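Local coordinates for CELL WALL surface anchor family protein (Streptococcus pneumoniae, PDB 3ZGH) that probably acts as a bacterial surface adhesin, with this basic MSCRAMM-type domain binding keratin 10, at residues S169-P174 and K192-S197. Numbering follows the deposited sequence.
With ACT (acetate ion), chain D.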
loop_
_atom_site.group_PDB
_atom_site.type_symbol
_atom_site.label_atom_id
_atom_site.label_comp_id
_atom_site.label_asym_id
_atom_site.label_seq_id
_atom_site.Cartn_x
_atom_site.Cartn_y
_atom_site.Cartn_z
ATOM N N SER A 169 -2.202 12.536 12.756
ATOM C CA SER A 169 -1.163 12.564 11.732
ATOM C C SER A 169 -0.600 11.154 11.464
ATOM O O SER A 169 -0.724 10.249 12.299
ATOM C CB SER A 169 -0.049 13.535 12.127
ATOM O OG SER A 169 0.634 13.122 13.302
ATOM N N PHE A 170 0.011 10.960 10.296
ATOM C CA PHE A 170 0.672 9.698 10.005
ATOM C C PHE A 170 1.647 9.952 8.857
ATOM O O PHE A 170 1.561 10.984 8.164
ATOM C CB PHE A 170 -0.363 8.609 9.630
ATOM C CG PHE A 170 -1.071 8.868 8.332
ATOM C CD1 PHE A 170 -0.508 8.467 7.117
ATOM C CD2 PHE A 170 -2.301 9.522 8.316
ATOM C CE1 PHE A 170 -1.160 8.748 5.918
ATOM C CE2 PHE A 170 -2.953 9.808 7.119
ATOM C CZ PHE A 170 -2.388 9.425 5.927
ATOM N N THR A 171 2.583 9.041 8.662
ATOM C CA THR A 171 3.319 9.019 7.409
ATOM C C THR A 171 3.293 7.579 6.902
ATOM O O THR A 171 3.358 6.643 7.692
ATOM C CB THR A 171 4.789 9.465 7.547
ATOM O OG1 THR A 171 5.532 8.413 8.139
ATOM C CG2 THR A 171 4.927 10.737 8.374
ATOM N N PHE A 172 3.193 7.409 5.590
ATOM C CA PHE A 172 3.202 6.089 4.989
ATOM C C PHE A 172 4.276 6.064 3.888
ATOM O O PHE A 172 4.356 6.991 3.071
ATOM C CB PHE A 172 1.820 5.754 4.418
ATOM C CG PHE A 172 1.783 4.452 3.676
ATOM C CD1 PHE A 172 1.643 3.255 4.367
ATOM C CD2 PHE A 172 1.931 4.422 2.294
ATOM C CE1 PHE A 172 1.641 2.061 3.709
ATOM C CE2 PHE A 172 1.914 3.213 1.626
ATOM C CZ PHE A 172 1.777 2.029 2.335
ATOM N N THR A 173 5.091 5.005 3.884
ATOM C CA THR A 173 6.161 4.842 2.907
ATOM C C THR A 173 5.874 3.616 2.030
ATOM O O THR A 173 5.877 2.473 2.502
ATOM C CB THR A 173 7.525 4.666 3.601
ATOM O OG1 THR A 173 7.757 5.779 4.470
ATOM C CG2 THR A 173 8.668 4.580 2.565
ATOM N N PRO A 174 5.588 3.845 0.751
ATOM C CA PRO A 174 5.282 2.713 -0.135
ATOM C C PRO A 174 6.497 1.853 -0.411
ATOM O O PRO A 174 7.630 2.312 -0.301
ATOM C CB PRO A 174 4.796 3.392 -1.424
ATOM C CG PRO A 174 5.472 4.715 -1.410
ATOM C CD PRO A 174 5.503 5.138 0.052
ATOM N N LYS A 192 6.788 9.451 -0.269
ATOM C CA LYS A 192 6.194 9.285 1.065
ATOM C C LYS A 192 4.887 10.091 1.232
ATOM O O LYS A 192 4.804 11.217 0.769
ATOM C CB LYS A 192 7.204 9.719 2.100
ATOM C CG LYS A 192 6.826 9.376 3.504
ATOM C CD LYS A 192 8.057 9.418 4.425
ATOM C CE LYS A 192 9.152 8.502 3.897
ATOM N NZ LYS A 192 10.025 7.899 4.966
ATOM N N VAL A 193 3.876 9.506 1.879
ATOM C CA VAL A 193 2.642 10.235 2.221
ATOM C C VAL A 193 2.789 10.753 3.645
ATOM O O VAL A 193 3.028 9.967 4.580
ATOM C CB VAL A 193 1.399 9.339 2.124
ATOM C CG1 VAL A 193 0.122 10.097 2.575
ATOM C CG2 VAL A 193 1.263 8.770 0.668
ATOM N N VAL A 194 2.679 12.073 3.799
ATOM C CA VAL A 194 2.782 12.722 5.090
ATOM C C VAL A 194 1.497 13.493 5.333
ATOM O O VAL A 194 1.158 14.397 4.570
ATOM C CB VAL A 194 3.959 13.687 5.115
ATOM C CG1 VAL A 194 4.020 14.453 6.449
ATOM C CG2 VAL A 194 5.260 12.928 4.896
ATOM N N GLU A 195 0.776 13.121 6.386
ATOM C CA GLU A 195 -0.440 13.818 6.772
ATOM C C GLU A 195 -0.203 14.502 8.122
ATOM O O GLU A 195 0.255 13.874 9.074
ATOM C CB GLU A 195 -1.582 12.809 6.862
ATOM C CG GLU A 195 -2.972 13.379 6.920
ATOM C CD GLU A 195 -3.629 13.444 5.558
ATOM O OE1 GLU A 195 -3.619 14.550 4.967
ATOM O OE2 GLU A 195 -4.149 12.401 5.076
ATOM N N SER A 196 -0.327 15.815 8.173
ATOM C CA SER A 196 -0.382 16.551 9.465
ATOM C C SER A 196 -1.711 16.459 10.273
ATOM O O SER A 196 -2.752 15.973 9.739
ATOM C CB SER A 196 -0.056 17.990 9.185
ATOM O OG SER A 196 1.337 18.043 9.241
ATOM N N SER A 197 -1.730 16.948 11.529
ATOM C CA SER A 197 -0.739 17.872 12.088
ATOM C C SER A 197 -0.058 17.394 13.412
ATOM O O SER A 197 -0.764 16.878 14.304
ATOM C CB SER A 197 -1.457 19.228 12.292
ATOM O OG SER A 197 -0.601 20.228 12.827
HETATM C C ACT D . 3.523 11.503 12.249
HETATM O O ACT D . 3.435 12.049 13.377
HETATM O OXT ACT D . 3.648 10.254 12.255
HETATM C CH3 ACT D . 3.484 12.311 10.973
#
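F170-F172 and V193-E195 pair as antiparallel strands, with F170-E195 and F172-V193 as hydrogen-bonded pairs around the non-hydrogen-bonded pair T171-V194. The bond from E195 N to F170 O is nearly straight (2.9 Å, 172° at the hydrogen), and that from F170 N to E195 O longer, 3.2 Å; F172 N to V193 O and V193 N to F172 O are each 2.8 Å. T171 CA closes to 3.0 Å on V193 O, a CA-H...O contact.

F170, F172, V193 and E195 share one face. With CG set between its N and carbonyl carbon (chi1 67°), the F170 ring leans over the neighbouring strand, and E195 CB lies over one ring face, 3.7 Å from the centroid, as a CH-pi contact. The E195 methylenes serve as apolar cover, while its carboxylate, still beside the ring and turned 76° from its plane, makes a salt bridge with K30 through OE1 and a hydrogen bond with Y32 OH through OE2. V193, a branched residue suited to a strand, brings CG1 to 3.8 Å from F170 CE1.

On the other face T171 OG1 is hydrogen-bonded to T98 OG1, and T171 CG2 lies 4.1 Å from V194 CG2. An acetate, probably from the crystallisation liquor, lies against that T171 methyl. K192 bends at its far end, bringing CE and NZ both to 3.1 Å from T173 OG1.

Strand 170-172 is the middle of a three-stranded antiparallel sheet, between 97-99 and 193-195. Its phenylalanines face the larger sheet, F170 packing on V51 and edge-to-face with F60, F172 on L49 and edge-to-face with Y62, while V193 rests on Y47.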